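Local coordinates for protein KLLA0E08119p (Kluyveromyces lactis, PDB 3VA7) that probably catalyses, as the biotin-dependent urea carboxylase part of a longer multifunctional enzyme, the ATP-driven carboxylation of urea with bicarbonate to urea-1-carboxylate, at residues 857-862 against 1105-1110; 869-874 against 913-918; 924-929 against 1062-1067. All blocks are in the same frame, centred on the assembly; numbering follows the deposited sequence.

All three contacts belong to one end of the carboxyltransferase part of the chain, on the same side of its centre. Interactions 1 and 2 share helix 859-875: interaction 1 uses its first turn and interaction 2 its last turns, with centres about 16 Å apart. Interactions 1 and 3 have centres about 18 Å apart and use neighbouring antiparallel strands of one mixed sheet, 1101-1108 and 922-934. They meet where Ser1105 O lies 2.8 Å from Ser925 N, a probable hydrogen bond. Interactions 2 and 3 do not touch. Along the chain, interaction 2 closes before interaction 3 opens, and the segments of interaction 1 bracket both. Interaction 1 thus joins the helix to the sheet.

Interaction 1: residues 857-862 against 1105-1110; sequences FDLNIC and SIFDHK
Leu859 and Asn860, in the N-terminal turn of helix 859-875 of the carboxyltransferase domain, pack against Phe1107 and His1109, where strand 1101-1108 passes into helix 1109-1117. Both helix starts have an aspartate N-cap. Asp858 OD2 accepts from Asn860 N at 2.9 Å, met from above the carboxylate plane. Asp1108 OD1 accepts weakly from Lys1110 N and also bonds Glu1111 N.

Leu859 carries the apolar part. Its CD1 lies 3.6 Å from Phe1107 CZ, the two side chains coming from opposite directions. The same methyl sits at the edge of the His1109 imidazole, near its plane. With its CG anti to the backbone N (chi1 -163°), His1109 extends past Leu859 to reach Asn860. The two side chains cross at about a right angle, with the amide and ring planes 70° apart. Asn860 OD1 is hydrogen-bonded to Trp921 NE1, and the indole of Trp921 stacks on the His1109 ring. Trp921 thus joins both segments. With an alanine at the His1109 position, Trp921 would probably lose its stacking partner and a gap would open beside Leu859 CD1.

Phe1107 also packs on Val923 and Ser925 of strand 922-934, to which its own strand is hydrogen-bonded. Met985 of strand 984-989 touches both Leu859 and Phe1107, so the start of helix 859-875 rests against the mixed sheet.

Interaction 2: residues 869-874 against 913-918; sequences IHQVER and SEIQFD
Gln871 and Glu914 both hold CG anti to the carbonyl carbon, at chi1 -82° and -66°, but their chains then differ. Gln871 bends at chi2, which lays its amide beside the base of Glu914. Glu914 stays extended beyond CG and carries its carboxylate on to Arg874. The contact joins helix 859-875 of the carboxyltransferase domain, in the region of subdomains C and D, to the loop that follows helix 901-912. The loop runs along the helix from its C-terminal end back toward its start. Glu914 lies near Arg874, Ile915 reaches Gln871 and Leu868, and Phe917 meets Tyr863 edge-to-face.

The apolar contact is between Gln871 CG and Ile915 CG1, 3.9 Å apart. Gln871 CD is 4.0 Å from Glu914 CB, and the amide and carboxylate planes are 77° apart. Tyr911 of helix 901-912 is a further neighbour of Gln871. Ile915 is buried and also packs on Arg864 and Arg867, on the same helix. Farther round the helix, Val872 and Ile869 touch strand 880-885, so the helix lies between the loop and the antiparallel sheet.

The polar end is more exposed. Glu914 OE1 is hydrogen-bonded to His875 NE2, just beyond the segment. That bond probably helps to place the carboxylate beside the last turn of the helix, within reach of Arg874. The arginine bends at chi3 to bring its guanidinium there. Their salt bridge is long: Arg874 NH1 is 3.4 Å from Glu914 OE1, which lies at the edge of the guanidinium, near its plane, with the carboxylate turned almost perpendicular to it.

Interaction 3: residues 924-929 against 1062-1067; sequences KSKIFK and HPIDHP
Ile1064 gives the most surface to this contact, followed by Lys926 and Phe928. The two partners of Ile1064 sit two residues apart on strand 922-934 of the mixed sheet. Ile1064 itself belongs to the long connection between strands 1045-1049 and 1075-1081. The contact is the packing of a loop against a sheet strand in the carboxyltransferase part of the chain.

Ile1064 touches each partner with a different atom. Its CD1 lies 4.0 Å from Lys926 CD and 4.1 Å from Lys926 CE. The two side chains slide past each other in opposite directions, so the methyl meets the flank of the lysine chain. Its CG1 is 4.4 Å from Phe928 CZ, a looser approach at the edge of the phenyl ring, near its plane. Phe928 also packs on Val1102 of the adjacent strand and on Leu1070, which follows in the same connection.

The loop is braced within itself. Ile1064 N donates to His1062 ND1 at 2.9 Å, with an N-H...N angle of 154°. The partner lies only 5° out of the imidazole plane, so the N-H meets ND1 almost in that plane, which probably limits rotation of the ring. On its other nitrogen, NE2, His1062 is hydrogen-bonded to Asp1055 OD2. On the strand side, Lys926 N is hydrogen-bonded to Asp1074 OD1.

Lys926 bends at chi4 (83°), which turns NZ aside from Ile1064 CD1 and leaves CD and CE facing the methyl. Strand and loop thus meet through aliphatic carbons and a ring edge. The placement of the loop here probably rests on shape and packing, while the backbone of Lys926 and the His1062 ring are tied by polar bonds elsewhere.

Interaction 1: residues 857-862 against 1105-1110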
loop_
_atom_site.group_PDB
_atom_site.type_symbol
_atom_site.label_atom_id
_atom_site.label_comp_id
_atom_site.label_asym_id
_atom_site.label_seq_id
_atom_site.Cartn_x
_atom_site.Cartn_y
_atom_site.Cartn_z
ATOM N N PHE A 857 1.892 19.237 -30.746
ATOM C CA PHE A 857 1.090 18.085 -30.566
ATOM C C PHE A 857 0.404 17.868 -31.895
ATOM O O PHE A 857 0.107 18.841 -32.610
ATOM C CB PHE A 857 0.065 18.261 -29.461
ATOM C CG PHE A 857 -1.031 17.276 -29.531
ATOM C CD1 PHE A 857 -0.858 16.000 -29.038
ATOM C CD2 PHE A 857 -2.240 17.609 -30.149
ATOM C CE1 PHE A 857 -1.876 15.066 -29.113
ATOM C CE2 PHE A 857 -3.285 16.663 -30.267
ATOM C CZ PHE A 857 -3.103 15.380 -29.758
ATOM N N ASP A 858 0.156 16.585 -32.184
ATOM C CA ASP A 858 -0.497 16.088 -33.367
ATOM C C ASP A 858 -0.926 14.661 -33.006
ATOM O O ASP A 858 -0.077 13.813 -32.763
ATOM C CB ASP A 858 0.512 16.101 -34.536
ATOM C CG ASP A 858 -0.063 15.531 -35.824
ATOM O OD1 ASP A 858 0.505 15.800 -36.911
ATOM O OD2 ASP A 858 -1.060 14.784 -35.746
ATOM N N LEU A 859 -2.230 14.400 -32.936
ATOM C CA LEU A 859 -2.719 13.050 -32.651
ATOM C C LEU A 859 -2.083 11.932 -33.483
ATOM O O LEU A 859 -1.898 10.823 -32.964
ATOM C CB LEU A 859 -4.215 12.950 -32.863
ATOM C CG LEU A 859 -5.176 12.728 -31.696
ATOM C CD1 LEU A 859 -6.554 12.478 -32.238
ATOM C CD2 LEU A 859 -4.750 11.596 -30.814
ATOM N N ASN A 860 -1.768 12.192 -34.762
ATOM C CA ASN A 860 -1.216 11.139 -35.611
ATOM C C ASN A 860 0.075 10.525 -35.061
ATOM O O ASN A 860 0.252 9.283 -35.043
ATOM C CB ASN A 860 -1.024 11.635 -37.032
ATOM C CG ASN A 860 -2.325 11.607 -37.829
ATOM O OD1 ASN A 860 -3.135 10.669 -37.734
ATOM N ND2 ASN A 860 -2.545 12.660 -38.589
ATOM N N ILE A 861 0.967 11.405 -34.617
ATOM C CA ILE A 861 2.170 11.025 -33.926
ATOM C C ILE A 861 1.925 10.046 -32.725
ATOM O O ILE A 861 2.753 9.176 -32.422
ATOM C CB ILE A 861 2.929 12.313 -33.567
ATOM C CG1 ILE A 861 3.621 12.838 -34.835
ATOM C CG2 ILE A 861 3.871 12.099 -32.450
ATOM C CD1 ILE A 861 4.333 14.228 -34.667
ATOM N N CYS A 862 0.783 10.133 -32.081
ATOM C CA CYS A 862 0.493 9.220 -30.997
ATOM C C CYS A 862 0.245 7.863 -31.562
ATOM O O CYS A 862 0.644 6.863 -30.971
ATOM C CB CYS A 862 -0.763 9.656 -30.158
ATOM S SG CYS A 862 -0.601 11.335 -29.520
ATOM N N SER A 1105 -15.098 1.238 -26.219
ATOM C CA SER A 1105 -15.425 1.517 -27.589
ATOM C C SER A 1105 -14.193 1.665 -28.507
ATOM O O SER A 1105 -13.167 1.052 -28.223
ATOM C CB SER A 1105 -16.443 2.650 -27.695
ATOM O OG SER A 1105 -15.809 3.890 -27.502
ATOM N N ILE A 1106 -14.326 2.418 -29.608
ATOM C CA ILE A 1106 -13.326 2.508 -30.656
ATOM C C ILE A 1106 -13.162 4.008 -31.039
ATOM O O ILE A 1106 -14.122 4.649 -31.419
ATOM C CB ILE A 1106 -13.760 1.699 -31.980
ATOM C CG1 ILE A 1106 -13.851 0.171 -31.802
ATOM C CG2 ILE A 1106 -12.800 1.955 -33.136
ATOM C CD1 ILE A 1106 -15.258 -0.360 -31.350
ATOM N N PHE A 1107 -11.959 4.566 -30.973
ATOM C CA PHE A 1107 -11.723 5.891 -31.520
ATOM C C PHE A 1107 -11.272 5.847 -32.981
ATOM O O PHE A 1107 -10.261 5.199 -33.340
ATOM C CB PHE A 1107 -10.674 6.594 -30.707
ATOM C CG PHE A 1107 -10.298 7.919 -31.242
ATOM C CD1 PHE A 1107 -11.019 9.065 -30.858
ATOM C CD2 PHE A 1107 -9.207 8.051 -32.134
ATOM C CE1 PHE A 1107 -10.650 10.332 -31.346
ATOM C CE2 PHE A 1107 -8.825 9.321 -32.635
ATOM C CZ PHE A 1107 -9.558 10.471 -32.236
ATOM N N ASP A 1108 -11.973 6.580 -33.825
ATOM C CA ASP A 1108 -11.776 6.451 -35.246
ATOM C C ASP A 1108 -11.181 7.704 -35.810
ATOM O O ASP A 1108 -11.809 8.737 -35.811
ATOM C CB ASP A 1108 -13.136 6.171 -35.881
ATOM C CG ASP A 1108 -13.033 5.776 -37.340
ATOM O OD1 ASP A 1108 -12.335 6.478 -38.114
ATOM O OD2 ASP A 1108 -13.652 4.745 -37.697
ATOM N N HIS A 1109 -9.972 7.673 -36.310
ATOM C CA HIS A 1109 -9.403 8.969 -36.681
ATOM C C HIS A 1109 -10.120 9.568 -37.891
ATOM O O HIS A 1109 -10.092 10.783 -38.096
ATOM C CB HIS A 1109 -7.908 8.869 -36.928
ATOM C CG HIS A 1109 -7.207 10.183 -36.903
ATOM N ND1 HIS A 1109 -7.204 11.001 -35.789
ATOM C CD2 HIS A 1109 -6.471 10.826 -37.840
ATOM C CE1 HIS A 1109 -6.493 12.091 -36.041
ATOM N NE2 HIS A 1109 -6.032 12.007 -37.275
ATOM N N LYS A 1110 -10.724 8.693 -38.708
ATOM C CA LYS A 1110 -11.433 9.110 -39.906
ATOM C C LYS A 1110 -12.647 9.895 -39.442
ATOM O O LYS A 1110 -12.935 10.949 -39.990
ATOM C CB LYS A 1110 -11.862 7.913 -40.771
ATOM C CG LYS A 1110 -12.759 8.229 -42.013
ATOM C CD LYS A 1110 -13.497 6.964 -42.506
ATOM C CE LYS A 1110 -14.227 7.117 -43.895
ATOM N NZ LYS A 1110 -13.331 7.550 -45.016
#

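Interaction 2: residues 869-874 against 913-918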
loop_
_atom_site.group_PDB
_atom_site.type_symbol
_atom_site.label_atom_id
_atom_site.label_comp_id
_atom_site.label_asym_id
_atom_site.label_seq_id
_atom_site.Cartn_x
_atom_site.Cartn_y
_atom_site.Cartn_z
ATOM N N ILE A 869 6.348 0.940 -31.572
ATOM C CA ILE A 869 6.397 -0.061 -30.543
ATOM C C ILE A 869 6.059 -1.365 -31.194
ATOM O O ILE A 869 6.665 -2.391 -30.884
ATOM C CB ILE A 869 5.396 0.248 -29.364
ATOM C CG1 ILE A 869 5.898 1.439 -28.498
ATOM C CG2 ILE A 869 5.128 -0.992 -28.524
ATOM C CD1 ILE A 869 4.870 2.024 -27.584
ATOM N N HIS A 870 5.090 -1.327 -32.098
ATOM C CA HIS A 870 4.633 -2.529 -32.763
ATOM C C HIS A 870 5.745 -3.108 -33.663
ATOM O O HIS A 870 5.911 -4.311 -33.734
ATOM C CB HIS A 870 3.348 -2.245 -33.527
ATOM C CG HIS A 870 2.960 -3.320 -34.484
ATOM N ND1 HIS A 870 2.296 -4.468 -34.091
ATOM C CD2 HIS A 870 3.127 -3.423 -35.831
ATOM C CE1 HIS A 870 2.072 -5.231 -35.150
ATOM N NE2 HIS A 870 2.561 -4.616 -36.220
ATOM N N GLN A 871 6.535 -2.259 -34.301
ATOM C CA GLN A 871 7.612 -2.696 -35.119
ATOM C C GLN A 871 8.728 -3.358 -34.348
ATOM O O GLN A 871 9.416 -4.250 -34.888
ATOM C CB GLN A 871 8.205 -1.512 -35.869
ATOM C CG GLN A 871 7.468 -1.127 -37.121
ATOM C CD GLN A 871 7.156 -2.327 -38.006
ATOM O OE1 GLN A 871 6.162 -2.301 -38.719
ATOM N NE2 GLN A 871 7.979 -3.403 -37.938
ATOM N N VAL A 872 8.960 -2.917 -33.119
ATOM C CA VAL A 872 9.929 -3.577 -32.276
ATOM C C VAL A 872 9.378 -4.943 -31.845
ATOM O O VAL A 872 10.134 -5.904 -31.724
ATOM C CB VAL A 872 10.332 -2.680 -31.090
ATOM C CG1 VAL A 872 11.249 -3.381 -30.109
ATOM C CG2 VAL A 872 10.992 -1.401 -31.594
ATOM N N GLU A 873 8.078 -5.081 -31.636
ATOM C CA GLU A 873 7.578 -6.383 -31.195
ATOM C C GLU A 873 7.670 -7.407 -32.308
ATOM O O GLU A 873 7.935 -8.587 -32.081
ATOM C CB GLU A 873 6.145 -6.314 -30.651
ATOM C CG GLU A 873 6.003 -5.644 -29.251
ATOM C CD GLU A 873 4.522 -5.378 -28.905
ATOM O OE1 GLU A 873 3.933 -4.363 -29.409
ATOM O OE2 GLU A 873 3.932 -6.182 -28.132
ATOM N N ARG A 874 7.429 -6.934 -33.517
ATOM C CA ARG A 874 7.433 -7.705 -34.716
ATOM C C ARG A 874 8.848 -8.228 -35.021
ATOM O O ARG A 874 9.007 -9.372 -35.405
ATOM C CB ARG A 874 7.021 -6.768 -35.805
ATOM C CG ARG A 874 6.272 -7.379 -36.981
ATOM C CD ARG A 874 6.122 -6.297 -38.049
ATOM N NE ARG A 874 6.215 -6.909 -39.347
ATOM C CZ ARG A 874 7.104 -6.594 -40.290
ATOM N NH1 ARG A 874 8.021 -5.601 -40.156
ATOM N NH2 ARG A 874 7.031 -7.279 -41.415
ATOM N N SER A 913 11.338 3.318 -40.901
ATOM C CA SER A 913 10.851 3.373 -42.298
ATOM C C SER A 913 9.850 2.264 -42.595
ATOM O O SER A 913 9.260 2.241 -43.675
ATOM C CB SER A 913 12.003 3.324 -43.281
ATOM O OG SER A 913 12.641 2.036 -43.267
ATOM N N GLU A 914 9.648 1.344 -41.649
ATOM C CA GLU A 914 8.728 0.270 -41.872
ATOM C C GLU A 914 7.339 0.596 -41.386
ATOM O O GLU A 914 6.401 -0.165 -41.625
ATOM C CB GLU A 914 9.231 -1.029 -41.217
ATOM C CG GLU A 914 10.508 -1.565 -41.862
ATOM C CD GLU A 914 11.277 -2.613 -41.032
ATOM O OE1 GLU A 914 10.626 -3.392 -40.254
ATOM O OE2 GLU A 914 12.553 -2.658 -41.210
ATOM N N ILE A 915 7.188 1.700 -40.669
ATOM C CA ILE A 915 5.884 2.066 -40.130
ATOM C C ILE A 915 4.987 2.484 -41.312
ATOM O O ILE A 915 5.339 3.400 -42.051
ATOM C CB ILE A 915 6.059 3.223 -39.083
ATOM C CG1 ILE A 915 6.746 2.684 -37.810
ATOM C CG2 ILE A 915 4.716 3.982 -38.821
ATOM C CD1 ILE A 915 7.479 3.743 -36.952
ATOM N N GLN A 916 3.863 1.798 -41.513
ATOM C CA GLN A 916 2.921 2.217 -42.581
ATOM C C GLN A 916 1.549 2.399 -41.962
ATOM O O GLN A 916 1.010 1.471 -41.313
ATOM C CB GLN A 916 2.759 1.220 -43.800
ATOM C CG GLN A 916 3.904 0.236 -44.155
ATOM C CD GLN A 916 5.035 0.778 -45.150
ATOM O OE1 GLN A 916 5.416 1.964 -45.123
ATOM N NE2 GLN A 916 5.592 -0.132 -45.975
ATOM N N PHE A 917 0.948 3.559 -42.204
ATOM C CA PHE A 917 -0.475 3.727 -41.825
ATOM C C PHE A 917 -1.050 4.945 -42.524
ATOM O O PHE A 917 -0.306 5.783 -43.050
ATOM C CB PHE A 917 -0.697 3.772 -40.277
ATOM C CG PHE A 917 -0.199 5.021 -39.649
ATOM C CD1 PHE A 917 -1.053 6.108 -39.439
ATOM C CD2 PHE A 917 1.139 5.173 -39.338
ATOM C CE1 PHE A 917 -0.559 7.299 -38.896
ATOM C CE2 PHE A 917 1.601 6.357 -38.786
ATOM C CZ PHE A 917 0.755 7.404 -38.574
ATOM N N ASP A 918 -2.370 5.030 -42.555
ATOM C CA ASP A 918 -3.009 6.206 -43.171
ATOM C C ASP A 918 -3.817 7.006 -42.137
ATOM O O ASP A 918 -4.171 6.508 -41.041
ATOM C CB ASP A 918 -3.899 5.812 -44.372
ATOM C CG ASP A 918 -5.085 4.936 -43.969
ATOM O OD1 ASP A 918 -5.773 4.435 -44.855
ATOM O OD2 ASP A 918 -5.345 4.709 -42.772
#

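Interaction 3: residues 924-929 against 1062-1067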
loop_
_atom_site.group_PDB
_atom_site.type_symbol
_atom_site.label_atom_id
_atom_site.label_comp_id
_atom_site.label_asym_id
_atom_site.label_seq_id
_atom_site.Cartn_x
_atom_site.Cartn_y
_atom_site.Cartn_z
ATOM N N LYS A 924 -8.823 0.693 -30.128
ATOM C CA LYS A 924 -9.735 0.416 -29.032
ATOM C C LYS A 924 -9.563 1.579 -28.063
ATOM O O LYS A 924 -8.430 2.042 -27.808
ATOM C CB LYS A 924 -9.371 -0.907 -28.349
ATOM C CG LYS A 924 -9.512 -2.197 -29.224
ATOM C CD LYS A 924 -10.578 -3.225 -28.666
ATOM C CE LYS A 924 -9.947 -4.285 -27.688
ATOM N NZ LYS A 924 -10.974 -4.999 -26.812
ATOM N N SER A 925 -10.676 2.098 -27.565
ATOM C CA SER A 925 -10.622 3.201 -26.609
ATOM C C SER A 925 -11.675 3.049 -25.524
ATOM O O SER A 925 -12.875 3.066 -25.838
ATOM C CB SER A 925 -10.847 4.510 -27.348
ATOM O OG SER A 925 -10.716 5.601 -26.468
ATOM N N LYS A 926 -11.238 2.890 -24.281
ATOM C CA LYS A 926 -12.162 2.925 -23.109
ATOM C C LYS A 926 -12.535 4.363 -22.672
ATOM O O LYS A 926 -11.669 5.228 -22.540
ATOM C CB LYS A 926 -11.647 2.113 -21.895
ATOM C CG LYS A 926 -11.487 0.614 -22.151
ATOM C CD LYS A 926 -11.204 -0.201 -20.885
ATOM C CE LYS A 926 -10.436 -1.517 -21.217
ATOM N NZ LYS A 926 -8.900 -1.332 -21.356
ATOM N N ILE A 927 -13.831 4.599 -22.498
ATOM C CA ILE A 927 -14.401 5.928 -22.116
ATOM C C ILE A 927 -14.802 5.905 -20.660
ATOM O O ILE A 927 -15.712 5.177 -20.270
ATOM C CB ILE A 927 -15.691 6.310 -22.950
ATOM C CG1 ILE A 927 -15.408 6.247 -24.451
ATOM C CG2 ILE A 927 -16.193 7.693 -22.587
ATOM C CD1 ILE A 927 -16.659 6.052 -25.240
ATOM N N PHE A 928 -14.087 6.695 -19.879
ATOM C CA PHE A 928 -14.315 6.811 -18.452
ATOM C C PHE A 928 -15.094 8.099 -18.167
ATOM O O PHE A 928 -14.674 9.195 -18.594
ATOM C CB PHE A 928 -12.955 6.862 -17.714
ATOM C CG PHE A 928 -12.259 5.508 -17.585
ATOM C CD1 PHE A 928 -11.616 4.936 -18.672
ATOM C CD2 PHE A 928 -12.287 4.803 -16.380
ATOM C CE1 PHE A 928 -10.976 3.649 -18.577
ATOM C CE2 PHE A 928 -11.658 3.523 -16.276
ATOM C CZ PHE A 928 -10.984 2.961 -17.388
ATOM N N LYS A 929 -16.200 7.976 -17.429
ATOM C CA LYS A 929 -16.890 9.146 -16.899
ATOM C C LYS A 929 -16.703 9.252 -15.389
ATOM O O LYS A 929 -17.201 8.396 -14.600
ATOM C CB LYS A 929 -18.374 9.086 -17.272
ATOM C CG LYS A 929 -18.598 9.667 -18.668
ATOM C CD LYS A 929 -19.831 9.138 -19.311
ATOM C CE LYS A 929 -19.890 9.686 -20.746
ATOM N NZ LYS A 929 -21.086 9.098 -21.417
ATOM N N HIS A 1062 -14.978 -2.362 -11.600
ATOM C CA HIS A 1062 -14.696 -1.977 -13.007
ATOM C C HIS A 1062 -14.195 -3.223 -13.728
ATOM O O HIS A 1062 -13.849 -4.205 -13.103
ATOM C CB HIS A 1062 -13.630 -0.862 -13.100
ATOM C CG HIS A 1062 -12.411 -1.171 -12.288
ATOM N ND1 HIS A 1062 -11.435 -2.051 -12.721
ATOM C CD2 HIS A 1062 -12.072 -0.822 -11.018
ATOM C CE1 HIS A 1062 -10.542 -2.210 -11.758
ATOM N NE2 HIS A 1062 -10.896 -1.465 -10.721
ATOM N N PRO A 1063 -14.107 -3.184 -15.042
ATOM C CA PRO A 1063 -13.564 -4.418 -15.619
ATOM C C PRO A 1063 -12.062 -4.364 -15.931
ATOM O O PRO A 1063 -11.654 -4.939 -16.922
ATOM C CB PRO A 1063 -14.338 -4.516 -16.934
ATOM C CG PRO A 1063 -14.432 -3.014 -17.389
ATOM C CD PRO A 1063 -14.577 -2.224 -16.077
ATOM N N ILE A 1064 -11.238 -3.650 -15.164
ATOM C CA ILE A 1064 -9.771 -3.588 -15.491
ATOM C C ILE A 1064 -9.032 -4.579 -14.632
ATOM O O ILE A 1064 -9.293 -4.672 -13.437
ATOM C CB ILE A 1064 -9.126 -2.189 -15.306
ATOM C CG1 ILE A 1064 -10.009 -1.095 -15.909
ATOM C CG2 ILE A 1064 -7.745 -2.129 -15.912
ATOM C CD1 ILE A 1064 -10.756 -1.491 -17.146
ATOM N N ASP A 1065 -8.113 -5.299 -15.265
ATOM C CA ASP A 1065 -7.423 -6.439 -14.659
ATOM C C ASP A 1065 -6.099 -6.102 -13.956
ATOM O O ASP A 1065 -5.554 -6.931 -13.233
ATOM C CB ASP A 1065 -7.219 -7.530 -15.723
ATOM C CG ASP A 1065 -8.538 -8.243 -16.087
ATOM O OD1 ASP A 1065 -9.428 -8.448 -15.186
ATOM O OD2 ASP A 1065 -8.690 -8.605 -17.280
ATOM N N HIS A 1066 -5.574 -4.899 -14.170
ATOM C CA HIS A 1066 -4.435 -4.430 -13.376
ATOM C C HIS A 1066 -4.724 -3.116 -12.610
ATOM O O HIS A 1066 -5.742 -2.464 -12.883
ATOM C CB HIS A 1066 -3.220 -4.305 -14.268
ATOM C CG HIS A 1066 -3.550 -3.873 -15.637
ATOM N ND1 HIS A 1066 -3.482 -4.729 -16.718
ATOM C CD2 HIS A 1066 -3.964 -2.677 -16.119
ATOM C CE1 HIS A 1066 -3.830 -4.069 -17.811
ATOM N NE2 HIS A 1066 -4.131 -2.824 -17.474
ATOM N N PRO A 1067 -3.822 -2.707 -11.686
ATOM C CA PRO A 1067 -4.031 -1.460 -10.907
ATOM C C PRO A 1067 -4.192 -0.172 -11.718
ATOM O O PRO A 1067 -4.968 0.690 -11.319
ATOM C CB PRO A 1067 -2.777 -1.361 -10.024
ATOM C CG PRO A 1067 -2.153 -2.700 -10.042
ATOM C CD PRO A 1067 -2.521 -3.332 -11.367
#